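Local coordinates for protein glycerate dehydrogenase/glyoxylate reductase (Thermus thermophilus, PDB 2CUK) that probably reduces glyoxylate and hydroxypyruvate with a nicotinamide cofactor, as a member of the D-isomer specific 2-hydroxyacid dehydrogenase family, at residues 3-8 against 22-27; 114-119 against 135-140; 169-174 against 183-188; 238-243 against 264-269. All blocks are in the same frame, centred on the assembly; numbering follows the deposited sequence.

Overall arrangement
From the N terminus, interaction 1 pairs the first two strands of a five-stranded parallel sheet and closes the connection through helix 15-19. Interaction 2 follows, closing the excursion made by helix 117-125 and the loop behind it; like interaction 1 it touches the second subunit, although their centres lie about 45 Å apart. Interaction 3 closes the short link between edge strand 169-173 of the six-stranded sheet and helix 187-193. Interaction 4 fastens helix 236-243 to the loop before strand 272-274, the other outermost strand. The four contacts run in series, none nested or crossed; interactions 2 and 4 are nearest, about 8 Å between closest atoms.

Interaction 1: residues 3-8 against 22-27; sequences VLVTRT and LEVEVH
Leu4 and Glu25 lie next to each other on one face of a parallel strand pair and cross obliquely: the Leu4 methyl CD1 sits 3.7 Å from Glu25 OE2, against the flank of the extended glutamate chain. The carboxylate also forms long, weak ion pairs with Arg2 (through OE1) and Arg40 (through OE2). The opposite face carries Val3, Val5, Val24 and Val26. Val5 turns CG2 beside its own backbone N, with CG1 anti to that nitrogen (chi1 -171°), and CG2 thereby meets Val24 CG1 at 4.1 Å. Between the two faces the backbones form a regular ladder: Val3 N bonds to Glu23 O and Glu25 N to Val3 O, both at 2.8 Å, then Val5 N to Glu25 O and His27 N to Val5 O, all nearly straight. This is the strand pairing of a beta-alpha-beta unit, strand 2-5, helix 15-19 and strand 23-26, with strand 23-26 outermost in its sheet within the chain. Beyond the end of strand 2-5, Thr8 CA packs on Val26 CG1 at 3.6 Å, and the two side chains meet at about a right angle. The His27 ring turns its edge to the Thr6 carbonyl, CD2 lying 3.4 Å from Thr6 O, while NE2 bonds to Phe31 O. A water accepts from Thr8 N and donates to His27 O; Thr8 OG1 bonds to Glu135 of the second subunit.

Interaction 2: residues 114-119 against 135-140; sequences ARRVVE and ELLLGL
Arg116 sets CG anti to its carbonyl carbon (chi1 -52°) and bends only at chi3 (73°), which carries its guanidinium across to Leu137 and Leu138. NH1 donates to Leu138 O at 3.0 Å; the oxygen lies in the guanidinium plane, but the donor is tilted from the carbonyl plane. Leu137 CD2 covers one face of the same group, near its rim, and also touches Glu119 OE2 at 3.8 Å. Glu119 holds the guanidinium side-on, NE to OE1 and NH2 to OE2 (2.8 Å), a two-point salt bridge that fixes its rotation. Arg116 has positive phi and is the C-prime residue of a Schellman motif that ends helix 99-114, with Arg116 N bonded to Val113 O and Val117 N to Ala112 O; it is also the N-cap position of helix 117-125. At this junction Leu140 N bonds to Ala114 O at 2.9 Å. Gly139 CA comes within 3.2 Å of the same oxygen, an approach that leaves no room for a side chain at Gly139. Arg115 folds back so that CD rests against Leu140 O, and a water accepts from its NE. Arg115 NH1 and NH2 bond to Ala101 O and Gly279 O of the second subunit.

Interaction 3: residues 169-174 against 183-188; sequences RVVYHA and PFLSLE
His173 ND1 donates to Leu185 O at 2.8 Å, meeting the carbonyl in its plane, on a lone pair, with the oxygen near the plane of the imidazole. The bond joins the end of edge strand 169-173 in the Rossmann-type NAD-binding domain to the segment leading into helix 187-193. Two backbone bonds precede it, Tyr172 N to Pro183 O (3.1 Å) and Leu185 N to Tyr172 O (2.8 Å), making a single bridge between Tyr172 and Phe184. Around this bridge the side chains of Tyr172, His173 and Phe184 form an aromatic cluster. Phe184 turns its ring edge to the face of Tyr172 in an offset edge-to-face pair, planes at 71° and centroids 5.2 Å apart. Tyr172 places CG between its backbone N and carbonyl carbon (chi1 77°), swinging the ring over Phe184 CA; its OH bonds to Lys178 N. At Val171, CB packs on Leu185 CD1 at 3.8 Å, and Leu190 of the following helix adds to this apolar patch. Ser186, the N-cap of that helix, bonds through OG to Glu189 N. Over a face of the His173 ring lies the first turn of the helix, with Leu187 CB 4.0 Å from the ring centroid in a CH-pi contact.

Interaction 4: residues 238-243 against 264-269; sequences ALVEAL and HPLYAL
Val240 and Leu243 meet Leu266 and Leu269 in a contact made by apolar side chains. Val240 CG2, turned beside its own backbone N (the other branch, CG1, is anti to that atom, chi1 169°), does most of the touching on its side: it reaches Leu266 CG at 3.8 Å and Pro265 CG at 4.1 Å, and with His264 the single methyl bears on three successive residues. Leu243 crosses Leu266 at about a right angle, and Leu243 CD1 and Leu266 CD2 lie 3.4 Å apart, tighter than usual for two carbons. Leu269 comes in beside this pair, its CD1 lying 3.7 Å from Leu243 CB and also close to Leu243 CD1, so that the two leucines of 264-269 share one partner. Leu239 CD2 adds a looser touch on Leu266 CD2. Leu239 and Leu266 both reach Leu252, and Leu243 reaches Ala250, which seats the cluster on strand 249-252.

The aromatic contribution comes from His264, whose CE1 is 3.9 Å from Val240 CG2 in an oblique approach.

The polar bonds described for 264-269 are internal. His264 ND1 accepts from Leu266 N at 3.2 Å, nearly straight and close to the ring plane, which helps to set the turn of the imidazole; Pro265 CD rests over one face of the His264 ring. Tyr267 N, Ala268 N and Leu269 N bond back to the carbonyls of His264, Pro265 and Leu266, winding 264-269 into a compact turn. Outside the two segments, Asn271 ND2 donates to Leu243 O.

Helix 236-243, the crossover helix between parallel strands 224-227 and 249-252, thus packs against the loop leading from 249-252 to 272-274 in the Rossmann-type NAD-binding domain.

Interaction 1: residues 3-8 against 22-27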
loop_
_atom_site.group_PDB
_atom_site.type_symbol
_atom_site.label_atom_id
_atom_site.label_comp_id
_atom_site.label_asym_id
_atom_site.label_seq_id
_atom_site.Cartn_x
_atom_site.Cartn_y
_atom_site.Cartn_z
ATOM N N VAL A 3 1.870 -20.907 33.830
ATOM C CA VAL A 3 1.170 -20.608 32.586
ATOM C C VAL A 3 2.108 -20.867 31.410
ATOM O O VAL A 3 3.269 -20.457 31.431
ATOM C CB VAL A 3 0.704 -19.131 32.537
ATOM C CG1 VAL A 3 0.080 -18.822 31.177
ATOM C CG2 VAL A 3 -0.304 -18.869 33.646
ATOM N N LEU A 4 1.602 -21.555 30.392
ATOM C CA LEU A 4 2.397 -21.859 29.212
ATOM C C LEU A 4 1.962 -21.029 28.007
ATOM O O LEU A 4 0.792 -21.036 27.622
ATOM C CB LEU A 4 2.296 -23.347 28.870
ATOM C CG LEU A 4 3.027 -23.797 27.601
ATOM C CD1 LEU A 4 4.512 -23.485 27.723
ATOM C CD2 LEU A 4 2.812 -25.282 27.386
ATOM N N VAL A 5 2.917 -20.306 27.430
ATOM C CA VAL A 5 2.675 -19.479 26.253
ATOM C C VAL A 5 3.500 -20.147 25.157
ATOM O O VAL A 5 4.728 -20.187 25.231
ATOM C CB VAL A 5 3.161 -18.032 26.477
ATOM C CG1 VAL A 5 2.709 -17.146 25.324
ATOM C CG2 VAL A 5 2.625 -17.504 27.801
ATOM N N THR A 6 2.813 -20.677 24.149
ATOM C CA THR A 6 3.460 -21.402 23.061
ATOM C C THR A 6 4.424 -20.634 22.162
ATOM O O THR A 6 5.176 -21.247 21.405
ATOM C CB THR A 6 2.411 -22.085 22.171
ATOM O OG1 THR A 6 1.582 -21.090 21.558
ATOM C CG2 THR A 6 1.542 -23.023 23.011
ATOM N N ARG A 7 4.407 -19.307 22.235
ATOM C CA ARG A 7 5.303 -18.488 21.418
ATOM C C ARG A 7 5.652 -17.192 22.139
ATOM O O ARG A 7 4.911 -16.742 23.012
ATOM C CB ARG A 7 4.647 -18.135 20.078
ATOM C CG ARG A 7 4.325 -19.312 19.179
ATOM C CD ARG A 7 5.576 -20.005 18.655
ATOM N NE ARG A 7 5.228 -21.013 17.656
ATOM C CZ ARG A 7 4.480 -22.085 17.902
ATOM N NH1 ARG A 7 4.004 -22.299 19.124
ATOM N NH2 ARG A 7 4.183 -22.929 16.923
ATOM N N THR A 8 6.779 -16.590 21.771
ATOM C CA THR A 8 7.180 -15.327 22.377
ATOM C C THR A 8 6.240 -14.245 21.850
ATOM O O THR A 8 5.858 -14.262 20.678
ATOM C CB THR A 8 8.628 -14.966 22.019
ATOM O OG1 THR A 8 8.807 -15.059 20.602
ATOM C CG2 THR A 8 9.597 -15.913 22.710
ATOM N N LEU A 22 2.370 -15.501 39.208
ATOM C CA LEU A 22 2.256 -16.626 38.290
ATOM C C LEU A 22 3.589 -16.906 37.610
ATOM O O LEU A 22 4.334 -15.985 37.283
ATOM C CB LEU A 22 1.195 -16.335 37.228
ATOM C CG LEU A 22 -0.247 -16.192 37.712
ATOM C CD1 LEU A 22 -1.118 -15.649 36.589
ATOM C CD2 LEU A 22 -0.756 -17.542 38.193
ATOM N N GLU A 23 3.884 -18.183 37.407
ATOM C CA GLU A 23 5.100 -18.568 36.735
ATOM C C GLU A 23 4.831 -18.676 35.249
ATOM O O GLU A 23 4.027 -19.479 34.793
ATOM C CB GLU A 23 5.541 -19.925 37.284
ATOM C CG GLU A 23 6.742 -19.809 38.223
ATOM C CD GLU A 23 7.722 -20.920 37.922
ATOM O OE1 GLU A 23 7.285 -22.026 37.636
ATOM O OE2 GLU A 23 8.925 -20.668 37.977
ATOM N N VAL A 24 5.496 -17.832 34.467
ATOM C CA VAL A 24 5.278 -17.805 33.025
ATOM C C VAL A 24 6.358 -18.516 32.214
ATOM O O VAL A 24 7.527 -18.129 32.239
ATOM C CB VAL A 24 5.171 -16.350 32.507
ATOM C CG1 VAL A 24 4.828 -16.347 31.021
ATOM C CG2 VAL A 24 4.119 -15.592 33.299
ATOM N N GLU A 25 5.956 -19.563 31.501
ATOM C CA GLU A 25 6.873 -20.260 30.613
ATOM C C GLU A 25 6.606 -19.881 29.162
ATOM O O GLU A 25 5.544 -20.124 28.600
ATOM C CB GLU A 25 6.670 -21.763 30.806
ATOM C CG GLU A 25 7.789 -22.585 30.166
ATOM C CD GLU A 25 7.532 -24.058 30.406
ATOM O OE1 GLU A 25 7.298 -24.433 31.545
ATOM O OE2 GLU A 25 7.563 -24.820 29.441
ATOM N N VAL A 26 7.602 -19.217 28.565
ATOM C CA VAL A 26 7.423 -18.791 27.187
ATOM C C VAL A 26 8.367 -19.545 26.245
ATOM O O VAL A 26 9.584 -19.531 26.386
ATOM C CB VAL A 26 7.683 -17.287 27.124
ATOM C CG1 VAL A 26 7.401 -16.766 25.718
ATOM C CG2 VAL A 26 6.778 -16.571 28.112
ATOM N N HIS A 27 7.748 -20.256 25.287
ATOM C CA HIS A 27 8.516 -21.078 24.362
ATOM C C HIS A 27 9.124 -20.245 23.230
ATOM O O HIS A 27 8.442 -19.515 22.521
ATOM C CB HIS A 27 7.556 -22.115 23.779
ATOM C CG HIS A 27 8.276 -22.967 22.771
ATOM N ND1 HIS A 27 9.161 -23.933 23.114
ATOM C CD2 HIS A 27 8.181 -22.923 21.376
ATOM C CE1 HIS A 27 9.592 -24.459 21.952
ATOM N NE2 HIS A 27 9.022 -23.873 20.895
HETATM O O HOH W 1 8.417 -18.344 20.150
#

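Interaction 2: residues 114-119 against 135-140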
loop_
_atom_site.group_PDB
_atom_site.type_symbol
_atom_site.label_atom_id
_atom_site.label_comp_id
_atom_site.label_asym_id
_atom_site.label_seq_id
_atom_site.Cartn_x
_atom_site.Cartn_y
_atom_site.Cartn_z
ATOM N N ALA A 114 -2.771 -3.347 -7.962
ATOM C CA ALA A 114 -3.352 -2.386 -8.889
ATOM C C ALA A 114 -2.295 -1.452 -9.491
ATOM O O ALA A 114 -2.306 -1.133 -10.673
ATOM C CB ALA A 114 -4.401 -1.570 -8.135
ATOM N N ARG A 115 -1.376 -0.983 -8.626
ATOM C CA ARG A 115 -0.400 -0.004 -9.109
ATOM C C ARG A 115 1.019 -0.584 -9.205
ATOM O O ARG A 115 2.006 0.133 -9.309
ATOM C CB ARG A 115 -0.410 1.190 -8.153
ATOM C CG ARG A 115 -1.775 1.876 -8.094
ATOM C CD ARG A 115 -2.123 2.580 -9.411
ATOM N NE ARG A 115 -0.949 3.275 -9.949
ATOM C CZ ARG A 115 -0.827 4.586 -9.670
ATOM N NH1 ARG A 115 -1.740 5.196 -8.935
ATOM N NH2 ARG A 115 0.225 5.265 -10.136
ATOM N N ARG A 116 1.096 -1.928 -9.150
ATOM C CA ARG A 116 2.369 -2.606 -9.398
ATOM C C ARG A 116 3.509 -2.037 -8.554
ATOM O O ARG A 116 4.610 -1.796 -9.029
ATOM C CB ARG A 116 2.700 -2.457 -10.881
ATOM C CG ARG A 116 1.546 -2.902 -11.779
ATOM C CD ARG A 116 1.785 -2.533 -13.246
ATOM N NE ARG A 116 2.813 -3.402 -13.823
ATOM C CZ ARG A 116 3.052 -3.280 -15.140
ATOM N NH1 ARG A 116 2.375 -2.405 -15.861
ATOM N NH2 ARG A 116 4.003 -4.028 -15.707
ATOM N N VAL A 117 3.256 -1.863 -7.261
ATOM C CA VAL A 117 4.262 -1.352 -6.345
ATOM C C VAL A 117 5.408 -2.340 -6.091
ATOM O O VAL A 117 6.578 -1.969 -6.165
ATOM C CB VAL A 117 3.609 -0.948 -5.007
ATOM C CG1 VAL A 117 4.670 -0.476 -4.022
ATOM C CG2 VAL A 117 2.589 0.161 -5.256
ATOM N N VAL A 118 5.085 -3.591 -5.787
ATOM C CA VAL A 118 6.133 -4.577 -5.538
ATOM C C VAL A 118 6.963 -4.742 -6.804
ATOM O O VAL A 118 8.196 -4.751 -6.761
ATOM C CB VAL A 118 5.540 -5.933 -5.124
ATOM C CG1 VAL A 118 6.648 -6.977 -5.011
ATOM C CG2 VAL A 118 4.816 -5.788 -3.799
ATOM N N GLU A 119 6.276 -4.854 -7.937
ATOM C CA GLU A 119 6.932 -4.996 -9.230
ATOM C C GLU A 119 7.833 -3.787 -9.496
ATOM O O GLU A 119 8.976 -3.932 -9.925
ATOM C CB GLU A 119 5.878 -5.098 -10.338
ATOM C CG GLU A 119 6.433 -5.494 -11.691
ATOM C CD GLU A 119 5.385 -5.438 -12.798
ATOM O OE1 GLU A 119 4.178 -5.551 -12.494
ATOM O OE2 GLU A 119 5.778 -5.289 -13.974
ATOM N N GLU A 135 4.571 5.530 -20.455
ATOM C CA GLU A 135 3.978 4.198 -20.477
ATOM C C GLU A 135 4.645 3.191 -19.535
ATOM O O GLU A 135 4.410 1.986 -19.635
ATOM C CB GLU A 135 3.990 3.668 -21.915
ATOM C CG GLU A 135 3.302 4.605 -22.911
ATOM C CD GLU A 135 3.472 4.166 -24.361
ATOM O OE1 GLU A 135 4.628 4.065 -24.831
ATOM O OE2 GLU A 135 2.447 3.927 -25.035
ATOM N N LEU A 136 5.459 3.685 -18.608
ATOM C CA LEU A 136 6.150 2.815 -17.662
ATOM C C LEU A 136 5.304 2.392 -16.462
ATOM O O LEU A 136 4.779 3.236 -15.732
ATOM C CB LEU A 136 7.422 3.496 -17.143
ATOM C CG LEU A 136 8.152 2.754 -16.013
ATOM C CD1 LEU A 136 8.506 1.336 -16.462
ATOM C CD2 LEU A 136 9.407 3.525 -15.621
ATOM N N LEU A 137 5.196 1.080 -16.268
ATOM C CA LEU A 137 4.466 0.497 -15.150
ATOM C C LEU A 137 3.044 1.023 -14.945
ATOM O O LEU A 137 2.639 1.328 -13.824
ATOM C CB LEU A 137 5.281 0.692 -13.872
ATOM C CG LEU A 137 6.594 -0.095 -13.857
ATOM C CD1 LEU A 137 7.517 0.438 -12.776
ATOM C CD2 LEU A 137 6.282 -1.581 -13.640
ATOM N N LEU A 138 2.284 1.113 -16.030
ATOM C CA LEU A 138 0.911 1.596 -15.949
ATOM C C LEU A 138 0.047 0.607 -15.181
ATOM O O LEU A 138 0.081 -0.597 -15.437
ATOM C CB LEU A 138 0.337 1.807 -17.356
ATOM C CG LEU A 138 1.014 2.886 -18.205
ATOM C CD1 LEU A 138 0.388 2.922 -19.597
ATOM C CD2 LEU A 138 0.878 4.238 -17.516
ATOM N N GLY A 139 -0.722 1.119 -14.227
ATOM C CA GLY A 139 -1.586 0.256 -13.444
ATOM C C GLY A 139 -3.045 0.625 -13.622
ATOM O O GLY A 139 -3.423 1.240 -14.620
ATOM N N LEU A 140 -3.867 0.258 -12.647
ATOM C CA LEU A 140 -5.290 0.560 -12.707
ATOM C C LEU A 140 -5.681 1.703 -11.787
ATOM O O LEU A 140 -5.395 1.663 -10.590
ATOM C CB LEU A 140 -6.113 -0.663 -12.298
ATOM C CG LEU A 140 -5.974 -1.970 -13.071
ATOM C CD1 LEU A 140 -6.921 -2.997 -12.461
ATOM C CD2 LEU A 140 -6.294 -1.748 -14.539
HETATM O O HOH W 2 1.280 2.151 -11.329
HETATM O O HOH W 3 -4.867 4.656 -9.044
HETATM O O HOH W 4 2.992 -0.336 -18.431
#

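Interaction 3: residues 169-174 against 183-188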
loop_
_atom_site.group_PDB
_atom_site.type_symbol
_atom_site.label_atom_id
_atom_site.label_comp_id
_atom_site.label_asym_id
_atom_site.label_seq_id
_atom_site.Cartn_x
_atom_site.Cartn_y
_atom_site.Cartn_z
ATOM N N ARG A 169 -16.486 2.113 -5.721
ATOM C CA ARG A 169 -17.845 1.825 -5.391
ATOM C C ARG A 169 -17.846 0.497 -4.699
ATOM O O ARG A 169 -16.998 -0.354 -4.935
ATOM C CB ARG A 169 -18.647 1.738 -6.690
ATOM C CG ARG A 169 -19.208 3.094 -7.120
ATOM C CD ARG A 169 -19.072 3.323 -8.630
ATOM N NE ARG A 169 -20.288 2.896 -9.329
ATOM C CZ ARG A 169 -20.826 3.754 -10.216
ATOM N NH1 ARG A 169 -20.262 4.930 -10.428
ATOM N NH2 ARG A 169 -21.915 3.398 -10.904
ATOM N N VAL A 170 -18.761 0.309 -3.755
ATOM C CA VAL A 170 -18.766 -0.919 -2.971
ATOM C C VAL A 170 -20.054 -1.732 -3.047
ATOM O O VAL A 170 -21.154 -1.186 -2.980
ATOM C CB VAL A 170 -18.478 -0.617 -1.487
ATOM C CG1 VAL A 170 -18.556 -1.905 -0.669
ATOM C CG2 VAL A 170 -17.104 0.025 -1.344
ATOM N N VAL A 171 -19.896 -3.044 -3.190
ATOM C CA VAL A 171 -21.019 -3.975 -3.232
ATOM C C VAL A 171 -20.573 -5.167 -2.403
ATOM O O VAL A 171 -19.379 -5.309 -2.115
ATOM C CB VAL A 171 -21.347 -4.438 -4.678
ATOM C CG1 VAL A 171 -21.682 -3.237 -5.544
ATOM C CG2 VAL A 171 -20.174 -5.210 -5.259
ATOM N N TYR A 172 -21.503 -6.024 -2.004
ATOM C CA TYR A 172 -21.104 -7.169 -1.199
ATOM C C TYR A 172 -22.069 -8.337 -1.217
ATOM O O TYR A 172 -23.236 -8.206 -1.584
ATOM C CB TYR A 172 -20.884 -6.731 0.256
ATOM C CG TYR A 172 -22.158 -6.514 1.052
ATOM C CD1 TYR A 172 -22.628 -7.491 1.936
ATOM C CD2 TYR A 172 -22.894 -5.340 0.918
ATOM C CE1 TYR A 172 -23.802 -7.297 2.671
ATOM C CE2 TYR A 172 -24.069 -5.136 1.641
ATOM C CZ TYR A 172 -24.518 -6.116 2.516
ATOM O OH TYR A 172 -25.677 -5.906 3.236
ATOM N N HIS A 173 -21.548 -9.492 -0.826
ATOM C CA HIS A 173 -22.338 -10.702 -0.721
ATOM C C HIS A 173 -22.008 -11.274 0.645
ATOM O O HIS A 173 -20.871 -11.178 1.101
ATOM C CB HIS A 173 -21.969 -11.721 -1.797
ATOM C CG HIS A 173 -22.640 -13.046 -1.611
ATOM N ND1 HIS A 173 -24.005 -13.209 -1.717
ATOM C CD2 HIS A 173 -22.144 -14.256 -1.257
ATOM C CE1 HIS A 173 -24.321 -14.461 -1.434
ATOM N NE2 HIS A 173 -23.210 -15.117 -1.152
ATOM N N ALA A 174 -23.002 -11.856 1.300
ATOM C CA ALA A 174 -22.806 -12.452 2.615
ATOM C C ALA A 174 -23.956 -13.421 2.851
ATOM O O ALA A 174 -24.963 -13.375 2.141
ATOM C CB ALA A 174 -22.789 -11.372 3.689
ATOM N N PRO A 183 -25.012 -2.022 -2.129
ATOM C CA PRO A 183 -25.868 -3.018 -2.781
ATOM C C PRO A 183 -25.500 -4.440 -2.358
ATOM O O PRO A 183 -24.325 -4.813 -2.369
ATOM C CB PRO A 183 -25.599 -2.778 -4.264
ATOM C CG PRO A 183 -25.344 -1.305 -4.318
ATOM C CD PRO A 183 -24.437 -1.096 -3.122
ATOM N N PHE A 184 -26.504 -5.222 -1.969
ATOM C CA PHE A 184 -26.298 -6.611 -1.562
ATOM C C PHE A 184 -26.545 -7.470 -2.807
ATOM O O PHE A 184 -27.627 -7.423 -3.391
ATOM C CB PHE A 184 -27.290 -6.998 -0.461
ATOM C CG PHE A 184 -27.160 -8.422 0.005
ATOM C CD1 PHE A 184 -26.148 -8.791 0.880
ATOM C CD2 PHE A 184 -28.044 -9.396 -0.444
ATOM C CE1 PHE A 184 -26.015 -10.112 1.306
ATOM C CE2 PHE A 184 -27.921 -10.718 -0.027
ATOM C CZ PHE A 184 -26.902 -11.078 0.852
ATOM N N LEU A 185 -25.548 -8.253 -3.205
ATOM C CA LEU A 185 -25.671 -9.083 -4.402
ATOM C C LEU A 185 -25.452 -10.565 -4.128
ATOM O O LEU A 185 -24.922 -10.950 -3.087
ATOM C CB LEU A 185 -24.650 -8.624 -5.457
ATOM C CG LEU A 185 -24.570 -7.130 -5.783
ATOM C CD1 LEU A 185 -23.386 -6.853 -6.712
ATOM C CD2 LEU A 185 -25.872 -6.676 -6.422
ATOM N N SER A 186 -25.875 -11.398 -5.075
ATOM C CA SER A 186 -25.660 -12.833 -4.963
ATOM C C SER A 186 -24.182 -12.984 -5.315
ATOM O O SER A 186 -23.596 -12.077 -5.911
ATOM C CB SER A 186 -26.508 -13.587 -5.991
ATOM O OG SER A 186 -26.089 -13.270 -7.311
ATOM N N LEU A 187 -23.573 -14.108 -4.960
ATOM C CA LEU A 187 -22.162 -14.307 -5.276
ATOM C C LEU A 187 -21.955 -14.226 -6.784
ATOM O O LEU A 187 -20.990 -13.629 -7.261
ATOM C CB LEU A 187 -21.675 -15.662 -4.757
ATOM C CG LEU A 187 -20.214 -16.006 -5.073
ATOM C CD1 LEU A 187 -19.292 -14.910 -4.557
ATOM C CD2 LEU A 187 -19.863 -17.338 -4.446
ATOM N N GLU A 188 -22.883 -14.813 -7.530
ATOM C CA GLU A 188 -22.820 -14.818 -8.986
ATOM C C GLU A 188 -22.778 -13.413 -9.591
ATOM O O GLU A 188 -21.915 -13.119 -10.417
ATOM C CB GLU A 188 -24.016 -15.594 -9.553
ATOM C CG GLU A 188 -24.087 -17.066 -9.128
ATOM C CD GLU A 188 -24.221 -17.266 -7.619
ATOM O OE1 GLU A 188 -25.073 -16.599 -6.990
ATOM O OE2 GLU A 188 -23.480 -18.108 -7.062
#

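Interaction 4: residues 238-243 against 264-269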
loop_
_atom_site.group_PDB
_atom_site.type_symbol
_atom_site.label_atom_id
_atom_site.label_comp_id
_atom_site.label_asym_id
_atom_site.label_seq_id
_atom_site.Cartn_x
_atom_site.Cartn_y
_atom_site.Cartn_z
ATOM N N ALA A 238 -5.967 -23.323 -9.565
ATOM C CA ALA A 238 -6.845 -22.628 -10.500
ATOM C C ALA A 238 -6.490 -21.146 -10.589
ATOM O O ALA A 238 -6.587 -20.546 -11.657
ATOM C CB ALA A 238 -8.305 -22.796 -10.075
ATOM N N LEU A 239 -6.078 -20.555 -9.471
ATOM C CA LEU A 239 -5.706 -19.147 -9.470
ATOM C C LEU A 239 -4.511 -18.934 -10.404
ATOM O O LEU A 239 -4.465 -17.953 -11.145
ATOM C CB LEU A 239 -5.353 -18.679 -8.056
ATOM C CG LEU A 239 -4.942 -17.203 -7.957
ATOM C CD1 LEU A 239 -6.066 -16.309 -8.477
ATOM C CD2 LEU A 239 -4.622 -16.862 -6.502
ATOM N N VAL A 240 -3.548 -19.854 -10.362
ATOM C CA VAL A 240 -2.376 -19.769 -11.231
ATOM C C VAL A 240 -2.835 -19.729 -12.689
ATOM O O VAL A 240 -2.351 -18.931 -13.486
ATOM C CB VAL A 240 -1.437 -20.991 -11.050
ATOM C CG1 VAL A 240 -0.381 -21.000 -12.162
ATOM C CG2 VAL A 240 -0.759 -20.939 -9.687
ATOM N N GLU A 241 -3.778 -20.601 -13.023
ATOM C CA GLU A 241 -4.319 -20.662 -14.377
ATOM C C GLU A 241 -4.926 -19.325 -14.807
ATOM O O GLU A 241 -4.631 -18.821 -15.890
ATOM C CB GLU A 241 -5.388 -21.752 -14.459
ATOM C CG GLU A 241 -4.860 -23.166 -14.239
ATOM C CD GLU A 241 -5.973 -24.207 -14.165
ATOM O OE1 GLU A 241 -7.082 -23.941 -14.677
ATOM O OE2 GLU A 241 -5.739 -25.299 -13.606
ATOM N N ALA A 242 -5.764 -18.761 -13.940
ATOM C CA ALA A 242 -6.457 -17.502 -14.199
ATOM C C ALA A 242 -5.545 -16.289 -14.264
ATOM O O ALA A 242 -5.887 -15.281 -14.890
ATOM C CB ALA A 242 -7.537 -17.274 -13.125
ATOM N N LEU A 243 -4.388 -16.379 -13.620
ATOM C CA LEU A 243 -3.450 -15.264 -13.602
ATOM C C LEU A 243 -2.598 -15.151 -14.854
ATOM O O LEU A 243 -1.982 -14.115 -15.094
ATOM C CB LEU A 243 -2.532 -15.364 -12.379
ATOM C CG LEU A 243 -3.163 -14.982 -11.035
ATOM C CD1 LEU A 243 -2.212 -15.317 -9.916
ATOM C CD2 LEU A 243 -3.487 -13.498 -11.027
ATOM N N HIS A 264 6.720 -22.671 -5.852
ATOM C CA HIS A 264 5.351 -22.634 -6.362
ATOM C C HIS A 264 5.240 -21.574 -7.463
ATOM O O HIS A 264 5.765 -20.470 -7.326
ATOM C CB HIS A 264 4.383 -22.318 -5.218
ATOM C CG HIS A 264 2.948 -22.575 -5.552
ATOM N ND1 HIS A 264 2.196 -21.716 -6.327
ATOM C CD2 HIS A 264 2.134 -23.613 -5.242
ATOM C CE1 HIS A 264 0.982 -22.217 -6.480
ATOM N NE2 HIS A 264 0.919 -23.366 -5.833
ATOM N N PRO A 265 4.561 -21.902 -8.573
ATOM C CA PRO A 265 4.397 -20.964 -9.692
ATOM C C PRO A 265 3.885 -19.555 -9.369
ATOM O O PRO A 265 4.229 -18.602 -10.061
ATOM C CB PRO A 265 3.483 -21.723 -10.664
ATOM C CG PRO A 265 2.854 -22.808 -9.819
ATOM C CD PRO A 265 3.960 -23.205 -8.896
ATOM N N LEU A 266 3.072 -19.406 -8.328
ATOM C CA LEU A 266 2.581 -18.074 -7.991
ATOM C C LEU A 266 3.721 -17.086 -7.765
ATOM O O LEU A 266 3.585 -15.904 -8.065
ATOM C CB LEU A 266 1.696 -18.114 -6.744
ATOM C CG LEU A 266 0.224 -18.464 -6.979
ATOM C CD1 LEU A 266 -0.502 -18.503 -5.647
ATOM C CD2 LEU A 266 -0.410 -17.434 -7.910
ATOM N N TYR A 267 4.844 -17.570 -7.243
ATOM C CA TYR A 267 5.990 -16.700 -6.980
ATOM C C TYR A 267 6.665 -16.222 -8.253
ATOM O O TYR A 267 7.379 -15.224 -8.240
ATOM C CB TYR A 267 7.020 -17.411 -6.098
ATOM C CG TYR A 267 6.602 -17.559 -4.656
ATOM C CD1 TYR A 267 6.390 -16.436 -3.849
ATOM C CD2 TYR A 267 6.421 -18.818 -4.092
ATOM C CE1 TYR A 267 6.005 -16.572 -2.513
ATOM C CE2 TYR A 267 6.041 -18.965 -2.762
ATOM C CZ TYR A 267 5.835 -17.842 -1.978
ATOM O OH TYR A 267 5.475 -17.996 -0.658
ATOM N N ALA A 268 6.438 -16.934 -9.353
ATOM C CA ALA A 268 7.031 -16.572 -10.633
ATOM C C ALA A 268 6.131 -15.626 -11.435
ATOM O O ALA A 268 6.505 -15.172 -12.516
ATOM C CB ALA A 268 7.324 -17.830 -11.444
ATOM N N LEU A 269 4.949 -15.324 -10.903
ATOM C CA LEU A 269 4.011 -14.430 -11.585
ATOM C C LEU A 269 4.118 -13.009 -11.045
ATOM O O LEU A 269 3.788 -12.747 -9.890
ATOM C CB LEU A 269 2.570 -14.937 -11.424
ATOM C CG LEU A 269 2.263 -16.282 -12.088
ATOM C CD1 LEU A 269 0.836 -16.712 -11.771
ATOM C CD2 LEU A 269 2.463 -16.160 -13.590
#